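Local coordinates for protein putative decarboxylase involved in desferrioxamine biosynthesis (Erwinia amylovora, PDB 5O5C) that probably acts as a pyridoxal phosphate-dependent lysine decarboxylase in the biosynthesis of the siderophore desferrioxamine, at residues K105-L110 with E495-L500; M178-D183 with F341-K346; L214-I219 with G271-G276; C303-S308 with R312-G317; W389-V394 with M398-A403. One frame throughout, in Å; residues are numbered along the deposited sequence.

Contact 1 of 5, residues K105-L110 with E495-L500; sequences KYVAHL and EDVIAL
The carboxylate of Asp496 takes Lys105 NZ at OD2, on the anti lone pair, away from its other oxygen. The Tyr106 ring has Ala108 N over one face, offset toward the rim, and stacks edge-to-face with Phe101. Tyr106 OH accepts a hydrogen bond from His109 N at 3.1 Å and so ties the loop to itself. The salt bridge holds Lys105 NZ and Asp496 OD2 3.0 Å apart. The Lys105 chain runs extended until chi4, which at 17° folds NZ over toward the helix. There NZ also forms a salt bridge with Asp493, so two acids on one helix share one lysine. Beside the salt bridge, Val107 CG2 rests on Val497 CG1 at 4.3 Å. Both valines also lie on Phe482 of strand 477-483. The loop of 105-110 bonds through its backbone to Val468 and Thr483. It thus runs between the small antiparallel sheet and helix 491-510, whose Ile498 faces helix 397-420 and whose Leu500 faces helix 448-464.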
# COMPACT_ATOMS: atom_id res chain seq x y z
N LYS B 105 -8.74 18.13 -20.19
CA LYS B 105 -8.21 19.37 -19.63
C LYS B 105 -7.63 19.24 -18.21
O LYS B 105 -7.28 20.27 -17.59
CB LYS B 105 -9.25 20.48 -19.76
CG LYS B 105 -9.50 20.87 -21.21
CD LYS B 105 -10.77 21.73 -21.36
CE LYS B 105 -10.88 22.55 -22.63
NZ LYS B 105 -9.99 22.15 -23.72
N TYR B 106 -7.52 17.99 -17.72
CA TYR B 106 -6.72 17.66 -16.56
C TYR B 106 -5.30 17.44 -17.05
O TYR B 106 -4.99 16.39 -17.60
CB TYR B 106 -7.18 16.36 -15.83
CG TYR B 106 -6.25 16.11 -14.68
CD1 TYR B 106 -6.41 16.80 -13.52
CD2 TYR B 106 -5.11 15.30 -14.81
CE1 TYR B 106 -5.53 16.69 -12.49
CE2 TYR B 106 -4.23 15.15 -13.73
CZ TYR B 106 -4.47 15.87 -12.56
OH TYR B 106 -3.66 15.83 -11.43
N VAL B 107 -4.44 18.41 -16.80
CA VAL B 107 -3.07 18.41 -17.30
C VAL B 107 -2.19 18.86 -16.15
O VAL B 107 -1.27 19.67 -16.37
CB VAL B 107 -2.90 19.36 -18.54
CG1 VAL B 107 -3.36 18.71 -19.84
CG2 VAL B 107 -3.63 20.69 -18.35
N ALA B 108 -2.46 18.35 -14.93
CA ALA B 108 -1.80 18.84 -13.71
C ALA B 108 -0.65 17.98 -13.20
O ALA B 108 0.47 18.29 -13.54
CB ALA B 108 -2.81 19.10 -12.62
N HIS B 109 -0.92 16.98 -12.36
CA HIS B 109 0.09 16.13 -11.72
C HIS B 109 0.22 14.83 -12.52
O HIS B 109 -0.29 14.71 -13.64
CB HIS B 109 -0.32 15.80 -10.27
CG HIS B 109 -0.41 16.98 -9.37
ND1 HIS B 109 0.71 17.64 -8.89
CD2 HIS B 109 -1.48 17.60 -8.80
CE1 HIS B 109 0.34 18.63 -8.10
NE2 HIS B 109 -0.98 18.63 -8.03
N LEU B 110 0.88 13.85 -11.92
CA LEU B 110 1.09 12.55 -12.55
C LEU B 110 -0.04 11.55 -12.35
O LEU B 110 0.21 10.37 -11.96
CB LEU B 110 2.43 11.99 -12.07
CG LEU B 110 3.63 12.73 -12.67
CD1 LEU B 110 4.90 12.43 -11.93
CD2 LEU B 110 3.83 12.36 -14.11
N GLU B 495 -4.23 24.49 -26.48
CA GLU B 495 -4.48 25.91 -26.84
C GLU B 495 -5.48 26.54 -25.89
O GLU B 495 -5.27 27.63 -25.42
CB GLU B 495 -5.01 26.08 -28.27
CG GLU B 495 -4.07 25.74 -29.40
CD GLU B 495 -4.79 25.80 -30.75
OE1 GLU B 495 -5.42 26.84 -31.03
OE2 GLU B 495 -4.76 24.81 -31.51
N ASP B 496 -6.58 25.84 -25.62
CA ASP B 496 -7.59 26.34 -24.69
C ASP B 496 -6.99 26.73 -23.33
O ASP B 496 -7.27 27.84 -22.80
CB ASP B 496 -8.72 25.30 -24.51
CG ASP B 496 -9.66 25.24 -25.70
OD1 ASP B 496 -9.57 26.08 -26.61
OD2 ASP B 496 -10.55 24.37 -25.73
N VAL B 497 -6.14 25.84 -22.79
CA VAL B 497 -5.67 25.93 -21.39
C VAL B 497 -4.64 27.07 -21.33
O VAL B 497 -4.69 27.94 -20.45
CB VAL B 497 -5.12 24.59 -20.84
CG1 VAL B 497 -4.73 24.70 -19.37
CG2 VAL B 497 -6.15 23.48 -20.96
N ILE B 498 -3.77 27.11 -22.31
CA ILE B 498 -2.89 28.25 -22.49
C ILE B 498 -3.66 29.56 -22.46
O ILE B 498 -3.19 30.48 -21.83
CB ILE B 498 -2.06 28.17 -23.76
CG1 ILE B 498 -1.12 26.98 -23.66
CG2 ILE B 498 -1.27 29.47 -23.94
CD1 ILE B 498 -0.36 26.68 -24.94
N ALA B 499 -4.82 29.64 -23.12
CA ALA B 499 -5.60 30.89 -23.20
C ALA B 499 -6.20 31.27 -21.86
O ALA B 499 -6.30 32.46 -21.50
CB ALA B 499 -6.71 30.77 -24.24
N LEU B 500 -6.63 30.24 -21.13
CA LEU B 500 -7.06 30.37 -19.75
C LEU B 500 -5.95 30.89 -18.83
O LEU B 500 -6.13 31.82 -18.06
CB LEU B 500 -7.54 29.00 -19.27
CG LEU B 500 -8.62 28.96 -18.21
CD1 LEU B 500 -9.85 29.73 -18.67
CD2 LEU B 500 -8.96 27.49 -17.94

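Contact 2 of 5, residues M178-D183 with F341-K346; sequences MLLARD and FFVRDK
Asp183 OD1 is gripped by two nitrogens of Arg182, one helix residue back, while Leu180 of the same turn crosses to Phe341 and Val343. Arg182 NE lies 2.7 Å from Asp183 OD1 and meets it nearly along the C-O bond. Arg182 NH2 reaches the same oxygen on its syn lone pair. The acceptor is close to the guanidinium plane, so this side-on grip fixes the turn of the arginine. Its NH1 and NH2 bond further to carbonyls of Ile225 and Ala224 of the second subunit. The contact with the strand is wholly apolar and rests on one methyl, Leu180 CD2. It comes to the edge of the Phe341 ring, near the ring plane, 4.0 Å from CE2. It also presses on Val343 CG1 at 3.5 Å, which is tight for two carbons. In Phe341, CG stands anti to the backbone N (chi1 175°), which sends the ring edge out toward the helix, against the oncoming leucine. Val343 crosses Leu180 at about a right angle. Helix 170-189 thus packs on strand 339-343, the one antiparallel member of the seven-stranded sheet, a hallmark of fold type I pyridoxal phosphate enzymes.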
# COMPACT_ATOMS: atom_id res chain seq x y z
N MET B 178 16.74 2.48 -0.59
CA MET B 178 17.71 3.03 0.34
C MET B 178 17.98 2.04 1.50
O MET B 178 19.06 2.04 2.07
CB MET B 178 17.26 4.40 0.84
CG MET B 178 17.04 5.44 -0.26
SD MET B 178 18.48 5.67 -1.31
CE MET B 178 19.70 6.23 -0.25
N LEU B 179 17.00 1.18 1.81
CA LEU B 179 17.14 0.20 2.84
C LEU B 179 18.22 -0.84 2.42
O LEU B 179 19.17 -1.08 3.18
CB LEU B 179 15.81 -0.44 3.15
CG LEU B 179 15.74 -1.64 4.12
CD1 LEU B 179 16.35 -1.43 5.49
CD2 LEU B 179 14.27 -2.02 4.23
N LEU B 180 18.05 -1.37 1.21
CA LEU B 180 18.99 -2.29 0.63
C LEU B 180 20.36 -1.64 0.47
O LEU B 180 21.34 -2.25 0.82
CB LEU B 180 18.51 -2.87 -0.69
CG LEU B 180 17.66 -4.13 -0.57
CD1 LEU B 180 16.48 -3.90 0.33
CD2 LEU B 180 17.16 -4.64 -1.91
N ALA B 181 20.43 -0.40 -0.02
CA ALA B 181 21.75 0.28 -0.17
C ALA B 181 22.42 0.38 1.15
O ALA B 181 23.57 0.04 1.24
CB ALA B 181 21.62 1.66 -0.78
N ARG B 182 21.73 0.91 2.14
CA ARG B 182 22.18 0.96 3.52
C ARG B 182 22.64 -0.41 4.01
O ARG B 182 23.81 -0.54 4.42
CB ARG B 182 21.09 1.48 4.46
CG ARG B 182 21.53 1.71 5.89
CD ARG B 182 20.35 1.90 6.81
NE ARG B 182 19.68 0.60 7.04
CZ ARG B 182 18.64 0.39 7.83
NH1 ARG B 182 18.08 1.37 8.53
NH2 ARG B 182 18.16 -0.84 7.93
N ASP B 183 21.73 -1.40 4.03
CA ASP B 183 22.10 -2.73 4.55
C ASP B 183 23.14 -3.48 3.77
O ASP B 183 24.03 -4.06 4.37
CB ASP B 183 20.91 -3.63 4.81
CG ASP B 183 20.03 -3.13 5.94
OD1 ASP B 183 20.20 -2.01 6.41
OD2 ASP B 183 19.14 -3.88 6.34
N PHE B 341 9.17 -2.60 -7.29
CA PHE B 341 10.59 -2.37 -6.96
C PHE B 341 11.44 -3.53 -7.49
O PHE B 341 11.10 -4.68 -7.29
CB PHE B 341 10.72 -2.30 -5.45
CG PHE B 341 12.12 -2.20 -5.00
CD1 PHE B 341 12.83 -1.07 -5.24
CD2 PHE B 341 12.75 -3.28 -4.39
CE1 PHE B 341 14.15 -0.97 -4.89
CE2 PHE B 341 14.07 -3.17 -3.99
CZ PHE B 341 14.78 -2.02 -4.27
N PHE B 342 12.55 -3.21 -8.15
CA PHE B 342 13.39 -4.20 -8.78
C PHE B 342 14.81 -4.13 -8.29
O PHE B 342 15.32 -3.05 -8.12
CB PHE B 342 13.38 -4.00 -10.28
CG PHE B 342 12.04 -4.21 -10.86
CD1 PHE B 342 11.13 -3.19 -10.88
CD2 PHE B 342 11.66 -5.46 -11.31
CE1 PHE B 342 9.89 -3.38 -11.35
CE2 PHE B 342 10.38 -5.67 -11.76
CZ PHE B 342 9.49 -4.63 -11.78
N VAL B 343 15.44 -5.30 -8.10
CA VAL B 343 16.86 -5.42 -7.76
C VAL B 343 17.72 -6.18 -8.82
O VAL B 343 17.25 -7.08 -9.47
CB VAL B 343 17.06 -6.08 -6.41
CG1 VAL B 343 16.61 -5.14 -5.29
CG2 VAL B 343 16.37 -7.44 -6.31
N ARG B 344 18.98 -5.81 -8.95
CA ARG B 344 19.88 -6.47 -9.87
C ARG B 344 20.18 -7.90 -9.36
O ARG B 344 20.21 -8.82 -10.13
CB ARG B 344 21.17 -5.66 -9.97
CG ARG B 344 22.15 -6.16 -10.97
CD ARG B 344 23.37 -5.26 -11.13
NE ARG B 344 23.95 -5.66 -12.38
CZ ARG B 344 24.01 -4.96 -13.50
NH1 ARG B 344 23.50 -3.75 -13.56
NH2 ARG B 344 24.53 -5.48 -14.59
N ASP B 345 20.34 -8.03 -8.04
CA ASP B 345 20.72 -9.24 -7.35
C ASP B 345 19.77 -9.57 -6.21
O ASP B 345 19.79 -8.92 -5.16
CB ASP B 345 22.14 -9.10 -6.81
CG ASP B 345 22.63 -10.38 -6.09
OD1 ASP B 345 22.13 -11.49 -6.41
OD2 ASP B 345 23.48 -10.26 -5.18
N LYS B 346 18.99 -10.62 -6.41
CA LYS B 346 17.91 -11.01 -5.52
C LYS B 346 18.37 -11.30 -4.11
O LYS B 346 17.58 -11.17 -3.19
CB LYS B 346 17.13 -12.22 -6.08
CG LYS B 346 17.92 -13.53 -6.19
CD LYS B 346 17.00 -14.74 -6.33
CE LYS B 346 17.77 -16.02 -6.01
NZ LYS B 346 17.07 -17.27 -6.42

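Contact 3 of 5, residues L214-I219 with G271-G276; sequences LSHFSI and GTTDFG. With PLP (pyridoxal-5'-phosphate), chain H.
The backbones come nearest at His216 and Thr273, whose CA atoms are 6.6 Å apart. Residues 214-216 are loop, and the chain then enters a helix that carries Ser218 and Ile219. In the other segment, residues 272-276 form a turn closed by Gly276 N to Thr272 O at 2.8 Å. Gly271 has a phi of 126° that suits glycine. A water joins the two backbones, giving a hydrogen to Leu214 O and accepting one from Thr273 N. The carbonyl O of Leu214 also lies 3.4 Å from Thr272 CB. Leu214 CD1 touches Phe275 CD1 at 3.8 Å, and the two side chains pass at a slant. Phe275 stacks further on Tyr242. The His216 ring lies flat over the cofactor, with PLP C5 3.4 Å above its centre. With CG turned away from the backbone N (chi1 -172°), the imidazole reaches over the pyridine ring and brings one edge to Thr273 OG1. Ser218 OG shares a hydrogen bond with His216 ND1 at 2.7 Å and is held in turn by Asn174, which should steady the ring's rotation. Thr273 OG1 and PLP O3 are hydrogen-bonded at 2.7 Å. A histidine stacked on the pyridine ring is the cofactor-binding feature expected of group II decarboxylases.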
# COMPACT_ATOMS: atom_id res chain seq x y z
N LEU B 214 16.49 17.96 -8.02
CA LEU B 214 15.17 17.69 -8.59
C LEU B 214 14.63 16.29 -8.41
O LEU B 214 13.65 15.91 -9.12
CB LEU B 214 15.16 18.06 -10.08
CG LEU B 214 15.64 19.45 -10.45
CD1 LEU B 214 15.68 19.62 -11.95
CD2 LEU B 214 14.73 20.52 -9.90
N SER B 215 15.28 15.51 -7.54
CA SER B 215 14.85 14.19 -7.06
C SER B 215 13.56 14.29 -6.35
O SER B 215 13.26 15.31 -5.75
CB SER B 215 15.79 13.62 -5.99
OG SER B 215 17.09 13.52 -6.49
N HIS B 216 12.83 13.19 -6.32
CA HIS B 216 11.57 13.16 -5.57
C HIS B 216 11.89 13.17 -4.04
O HIS B 216 12.86 12.58 -3.61
CB HIS B 216 10.78 11.93 -5.97
CG HIS B 216 9.40 11.91 -5.39
ND1 HIS B 216 9.10 11.29 -4.20
CD2 HIS B 216 8.24 12.45 -5.83
CE1 HIS B 216 7.82 11.49 -3.90
NE2 HIS B 216 7.27 12.16 -4.89
N PHE B 217 11.05 13.82 -3.23
CA PHE B 217 11.29 13.97 -1.78
C PHE B 217 11.21 12.66 -0.97
O PHE B 217 11.76 12.60 0.12
CB PHE B 217 10.37 15.01 -1.13
CG PHE B 217 10.94 15.59 0.18
CD1 PHE B 217 12.16 16.26 0.19
CD2 PHE B 217 10.26 15.45 1.40
CE1 PHE B 217 12.69 16.78 1.38
CE2 PHE B 217 10.78 15.96 2.59
CZ PHE B 217 11.99 16.64 2.57
N SER B 218 10.59 11.62 -1.52
CA SER B 218 10.65 10.24 -0.94
C SER B 218 12.05 9.70 -0.56
O SER B 218 12.18 9.00 0.49
CB SER B 218 9.87 9.22 -1.79
OG SER B 218 10.28 9.12 -3.12
N ILE B 219 13.08 10.10 -1.32
CA ILE B 219 14.48 9.79 -0.99
C ILE B 219 14.91 10.29 0.40
O ILE B 219 15.29 9.49 1.24
CB ILE B 219 15.49 10.27 -2.06
CG1 ILE B 219 15.19 9.67 -3.46
CG2 ILE B 219 16.92 9.94 -1.64
CD1 ILE B 219 14.93 8.18 -3.49
N GLY B 271 13.52 10.58 -15.09
CA GLY B 271 12.22 11.25 -15.18
C GLY B 271 11.90 11.98 -13.91
O GLY B 271 11.20 11.42 -13.02
N THR B 272 12.45 13.19 -13.76
CA THR B 272 12.14 13.99 -12.60
C THR B 272 10.67 14.38 -12.62
O THR B 272 10.08 14.56 -13.70
CB THR B 272 13.09 15.19 -12.40
OG1 THR B 272 12.88 16.21 -13.38
CG2 THR B 272 14.52 14.72 -12.40
N THR B 273 10.07 14.44 -11.43
CA THR B 273 8.63 14.72 -11.28
C THR B 273 8.19 16.02 -11.94
O THR B 273 7.17 16.05 -12.57
CB THR B 273 8.27 14.78 -9.80
OG1 THR B 273 8.78 13.58 -9.17
CG2 THR B 273 6.81 14.96 -9.56
N ASP B 274 8.95 17.10 -11.76
CA ASP B 274 8.61 18.38 -12.35
C ASP B 274 8.97 18.55 -13.83
O ASP B 274 8.15 19.03 -14.56
CB ASP B 274 9.20 19.52 -11.54
CG ASP B 274 8.48 19.74 -10.18
OD1 ASP B 274 7.31 19.46 -10.04
OD2 ASP B 274 9.08 20.27 -9.22
N PHE B 275 10.21 18.22 -14.22
CA PHE B 275 10.81 18.51 -15.55
C PHE B 275 10.75 17.32 -16.50
O PHE B 275 10.84 17.48 -17.76
CB PHE B 275 12.28 18.96 -15.39
CG PHE B 275 12.42 20.38 -14.90
CD1 PHE B 275 12.42 20.67 -13.52
CD2 PHE B 275 12.43 21.44 -15.81
CE1 PHE B 275 12.46 21.96 -13.06
CE2 PHE B 275 12.46 22.75 -15.36
CZ PHE B 275 12.46 23.01 -13.98
N GLY B 276 10.54 16.12 -15.95
CA GLY B 276 10.56 14.91 -16.77
C GLY B 276 11.94 14.61 -17.32
O GLY B 276 12.08 13.96 -18.35
N1 PLP H . 9.67 8.95 -7.67
C2 PLP H . 9.33 9.79 -8.67
C2A PLP H . 10.30 10.12 -9.77
C3 PLP H . 7.97 10.37 -8.67
O3 PLP H . 7.56 11.24 -9.65
C4 PLP H . 7.09 9.96 -7.55
C4A PLP H . 5.73 10.53 -7.40
C5 PLP H . 7.59 9.04 -6.53
C6 PLP H . 8.89 8.60 -6.64
C5A PLP H . 6.69 8.63 -5.38
O4P PLP H . 5.72 7.77 -6.00
P PLP H . 4.36 7.20 -5.33
O1P PLP H . 3.45 8.38 -5.26
O2P PLP H . 3.86 6.20 -6.33
O3P PLP H . 4.64 6.61 -3.99
O HOH W 1 11.63 13.87 -8.83

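Contact 4 of 5, residues C303-S308 with R312-G317; sequences CGLLVS and RPRLAG
Leu315 CD1 sits between two neighbouring leucines, 3.8 Å from Leu305 CB and 3.8 Å from Leu306 CD2. Leu306 crosses Leu315 at about a right angle, while Leu305 passes it at a slant, its CD1 resting on Leu315 CG. Next to this apolar patch, the backbones draw together. Arg312 CA is 3.3 Å from Leu305 O, a CA-H...O contact. Arg312 N makes a weak hydrogen bond of 3.4 Å to Ser308 O. The side chain of Arg312 then curls back over the first segment. It is bent at chi3 (-66°), which brings NE to Leu306 O for a weak, bent hydrogen bond of 3.3 Å. Ser308 O lies over one face of the guanidinium, 3.2 Å above the plane and offset toward the rim, while the Val307 backbone is at its edge. Both segments are mainly 3-10 turns. They fold on each other in the long connection from strand 294-299 to strand 323-327, two parallel strands of the large sheet. Further out, Arg155 of helix 140-156 also donates to Leu306 O, so this carbonyl has two arginine donors. Ser308 OG is hydrogen-bonded to Asp405 and to the backbone N of His311, in the short turn between the segments. Phe404 and Leu408 of helix 397-420 pack on Leu305, and Leu400 of the same helix packs on Val307.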
# COMPACT_ATOMS: atom_id res chain seq x y z
N CYS B 303 9.50 5.05 -16.43
CA CYS B 303 9.28 3.65 -16.83
C CYS B 303 8.35 3.48 -18.05
O CYS B 303 8.45 2.47 -18.79
CB CYS B 303 8.72 2.83 -15.63
SG CYS B 303 7.20 3.60 -15.06
N GLY B 304 7.52 4.48 -18.34
CA GLY B 304 6.71 4.45 -19.57
C GLY B 304 7.52 4.19 -20.84
O GLY B 304 7.03 3.62 -21.77
N LEU B 305 8.79 4.57 -20.84
CA LEU B 305 9.64 4.41 -22.01
C LEU B 305 10.06 2.95 -22.25
O LEU B 305 10.53 2.63 -23.36
CB LEU B 305 10.86 5.31 -21.91
CG LEU B 305 10.63 6.81 -21.86
CD1 LEU B 305 11.94 7.53 -21.57
CD2 LEU B 305 10.01 7.28 -23.16
N LEU B 306 9.85 2.08 -21.25
CA LEU B 306 10.13 0.65 -21.38
C LEU B 306 9.24 -0.02 -22.39
O LEU B 306 9.57 -1.13 -22.86
CB LEU B 306 9.98 -0.09 -20.04
CG LEU B 306 10.92 0.30 -18.92
CD1 LEU B 306 10.53 -0.49 -17.68
CD2 LEU B 306 12.37 0.05 -19.28
N VAL B 307 8.12 0.62 -22.73
CA VAL B 307 7.20 0.13 -23.78
C VAL B 307 7.17 0.94 -25.08
O VAL B 307 6.35 0.63 -25.95
CB VAL B 307 5.75 -0.04 -23.26
CG1 VAL B 307 5.66 -1.21 -22.31
CG2 VAL B 307 5.20 1.21 -22.61
N SER B 308 8.07 1.90 -25.27
CA SER B 308 8.08 2.73 -26.48
C SER B 308 9.01 2.12 -27.53
O SER B 308 10.20 1.86 -27.26
CB SER B 308 8.50 4.16 -26.15
OG SER B 308 8.50 4.99 -27.30
N ARG B 312 12.57 3.99 -26.13
CA ARG B 312 13.27 3.07 -25.18
C ARG B 312 14.78 3.37 -25.01
O ARG B 312 15.31 3.34 -23.86
CB ARG B 312 13.06 1.63 -25.67
CG ARG B 312 13.40 0.48 -24.76
CD ARG B 312 12.92 -0.81 -25.46
NE ARG B 312 11.44 -0.85 -25.56
CZ ARG B 312 10.73 -1.47 -26.51
NH1 ARG B 312 11.30 -2.12 -27.50
NH2 ARG B 312 9.40 -1.41 -26.47
N PRO B 313 15.50 3.66 -26.15
CA PRO B 313 16.91 4.07 -26.00
C PRO B 313 17.16 5.24 -25.09
O PRO B 313 18.26 5.36 -24.56
CB PRO B 313 17.35 4.36 -27.44
CG PRO B 313 16.55 3.40 -28.24
CD PRO B 313 15.20 3.36 -27.56
N ARG B 314 16.15 6.07 -24.83
CA ARG B 314 16.35 7.20 -23.95
C ARG B 314 16.53 6.80 -22.46
O ARG B 314 16.89 7.66 -21.64
CB ARG B 314 15.25 8.25 -24.14
CG ARG B 314 15.21 8.84 -25.55
CD ARG B 314 13.89 9.48 -25.87
NE ARG B 314 13.62 10.58 -24.98
CZ ARG B 314 12.44 11.11 -24.71
NH1 ARG B 314 11.31 10.67 -25.23
NH2 ARG B 314 12.39 12.12 -23.89
N LEU B 315 16.21 5.55 -22.12
CA LEU B 315 16.49 4.96 -20.80
C LEU B 315 17.79 4.12 -20.74
O LEU B 315 18.13 3.59 -19.68
CB LEU B 315 15.31 4.12 -20.31
CG LEU B 315 14.04 4.82 -19.79
CD1 LEU B 315 13.08 3.78 -19.24
CD2 LEU B 315 14.33 5.93 -18.79
N ALA B 316 18.54 4.03 -21.83
CA ALA B 316 19.82 3.26 -21.82
C ALA B 316 20.78 3.68 -20.69
O ALA B 316 21.02 4.86 -20.43
CB ALA B 316 20.50 3.28 -23.18
N GLY B 317 21.29 2.68 -19.98
CA GLY B 317 22.02 2.88 -18.76
C GLY B 317 21.20 2.44 -17.53
O GLY B 317 21.78 2.26 -16.47

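Contact 5 of 5, residues W389-V394 with M398-A403; sequences WLTLRV and MALGNA
Leu400 points its isobutyl group at Thr391, and the two side chains meet at a slant between successive helices. Helix 385-394 and helix 397-420 are joined by a very short turn in the type I fold, and Leu400 and Thr391 pack the two helices together close to that turn. The nearest CA atoms, those of Leu392 and Leu400, are 8.7 Å apart. Thr391 aims its methyl across the gap. CG2 lies 3.9 Å from Leu400 CD1 and 4.1 Å from Leu400 CD2, so it touches both branches of the leucine. The threonine torsion sorts its two branches. At chi1 -65°, CG2 stands anti to the backbone N and faces the leucine, while OG1 stays beside that N. OG1 bonds to Lys387 O in its own helix and to Gln334 NE2, so the hydroxyl is satisfied away from the apolar contact. Leu400 is also packed on Phe333. Around the pair, Thr391 lies against Val115 and Pro117, and Trp151 of helix 140-156 touches Leu392. The second subunit lies beside helix 385-394, with its Leu76 on Leu392 and its Glu89 in a salt bridge to Arg393. A second touch on Leu400 is looser, with Leu392 CD2 4.4 Å from Leu400 CD1.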
# COMPACT_ATOMS: atom_id res chain seq x y z
N TRP B 389 -1.20 -7.62 -15.62
CA TRP B 389 -1.34 -8.89 -16.27
C TRP B 389 -2.46 -8.90 -17.29
O TRP B 389 -2.27 -9.36 -18.47
CB TRP B 389 -1.51 -10.02 -15.27
CG TRP B 389 -1.00 -11.27 -15.81
CD1 TRP B 389 0.32 -11.70 -15.85
CD2 TRP B 389 -1.76 -12.24 -16.47
NE1 TRP B 389 0.40 -12.90 -16.50
CE2 TRP B 389 -0.86 -13.26 -16.90
CE3 TRP B 389 -3.12 -12.36 -16.77
CZ2 TRP B 389 -1.28 -14.40 -17.55
CZ3 TRP B 389 -3.53 -13.45 -17.43
CH2 TRP B 389 -2.61 -14.49 -17.81
N LEU B 390 -3.62 -8.43 -16.86
CA LEU B 390 -4.74 -8.34 -17.79
C LEU B 390 -4.55 -7.25 -18.85
O LEU B 390 -5.06 -7.41 -19.95
CB LEU B 390 -6.10 -8.22 -17.11
CG LEU B 390 -6.53 -9.45 -16.30
CD1 LEU B 390 -7.71 -9.08 -15.41
CD2 LEU B 390 -6.90 -10.69 -17.08
N THR B 391 -3.83 -6.18 -18.56
CA THR B 391 -3.56 -5.18 -19.57
C THR B 391 -2.75 -5.78 -20.72
O THR B 391 -3.14 -5.65 -21.89
CB THR B 391 -2.89 -3.92 -19.00
OG1 THR B 391 -3.80 -3.26 -18.08
CG2 THR B 391 -2.52 -2.99 -20.09
N LEU B 392 -1.66 -6.46 -20.40
CA LEU B 392 -0.82 -7.05 -21.43
C LEU B 392 -1.55 -8.16 -22.22
O LEU B 392 -1.49 -8.22 -23.47
CB LEU B 392 0.44 -7.58 -20.78
CG LEU B 392 1.26 -6.45 -20.16
CD1 LEU B 392 2.12 -6.89 -19.01
CD2 LEU B 392 2.05 -5.78 -21.24
N ARG B 393 -2.31 -8.98 -21.49
CA ARG B 393 -3.05 -10.04 -22.09
C ARG B 393 -4.11 -9.51 -23.09
O ARG B 393 -4.18 -10.02 -24.22
CB ARG B 393 -3.67 -10.93 -21.01
CG ARG B 393 -4.38 -12.18 -21.59
CD ARG B 393 -3.45 -13.12 -22.34
NE ARG B 393 -2.20 -13.32 -21.58
CZ ARG B 393 -0.98 -13.48 -22.09
NH1 ARG B 393 -0.77 -13.51 -23.41
NH2 ARG B 393 0.05 -13.60 -21.27
N VAL B 394 -4.86 -8.47 -22.69
CA VAL B 394 -5.99 -7.99 -23.49
C VAL B 394 -5.44 -7.02 -24.53
O VAL B 394 -5.60 -7.23 -25.70
CB VAL B 394 -7.06 -7.27 -22.65
CG1 VAL B 394 -8.12 -6.61 -23.54
CG2 VAL B 394 -7.73 -8.22 -21.70
N MET B 398 2.29 -3.15 -27.07
CA MET B 398 2.44 -2.08 -28.08
C MET B 398 1.29 -1.07 -28.01
O MET B 398 1.45 0.10 -28.38
CB MET B 398 2.57 -2.64 -29.51
CG MET B 398 2.89 -1.56 -30.57
SD MET B 398 3.73 -0.00 -30.06
CE MET B 398 4.30 0.59 -31.65
N ALA B 399 0.13 -1.49 -27.53
CA ALA B 399 -0.94 -0.54 -27.25
C ALA B 399 -0.50 0.49 -26.17
O ALA B 399 -0.81 1.64 -26.29
CB ALA B 399 -2.20 -1.25 -26.83
N LEU B 400 0.26 0.08 -25.15
CA LEU B 400 0.77 1.02 -24.14
C LEU B 400 1.81 2.02 -24.67
O LEU B 400 1.81 3.20 -24.33
CB LEU B 400 1.31 0.24 -22.93
CG LEU B 400 0.27 -0.58 -22.14
CD1 LEU B 400 0.91 -1.53 -21.14
CD2 LEU B 400 -0.63 0.35 -21.39
N GLY B 401 2.69 1.50 -25.49
CA GLY B 401 3.75 2.27 -26.14
C GLY B 401 3.21 3.27 -27.11
O GLY B 401 3.80 4.34 -27.24
N ASN B 402 2.14 2.91 -27.81
CA ASN B 402 1.46 3.80 -28.77
C ASN B 402 0.90 5.00 -28.07
O ASN B 402 1.06 6.12 -28.53
CB ASN B 402 0.32 3.11 -29.56
CG ASN B 402 0.82 2.11 -30.59
OD1 ASN B 402 1.94 2.21 -31.08
ND2 ASN B 402 -0.01 1.11 -30.90
N ALA B 403 0.19 4.74 -26.97
CA ALA B 403 -0.30 5.78 -26.08
C ALA B 403 0.81 6.67 -25.57
O ALA B 403 0.72 7.87 -25.69
CB ALA B 403 -1.03 5.18 -24.91

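In the fold
Contacts 2, 4 and 5 are buried, while contacts 1 and 3 are partly buried. Contact 1 closes a chain loop that encloses the other four. It is the one with a salt bridge between its segments, near the surface. Contacts 2 and 5 pair their segments by apolar side chains alone. Contact 4 adds two weak hydrogen bonds from Arg312, one from its backbone N and one from its side chain, to backbone carbonyls. Contact 4 alone has no touch from the second subunit. Contact 3 differs in kind, since water and the cofactor join its loops. Leu110 of contact 1 packs on Thr273 of contact 3 at the cofactor pocket. Contacts 4 and 5 touch where Val307 meets helix 397-420.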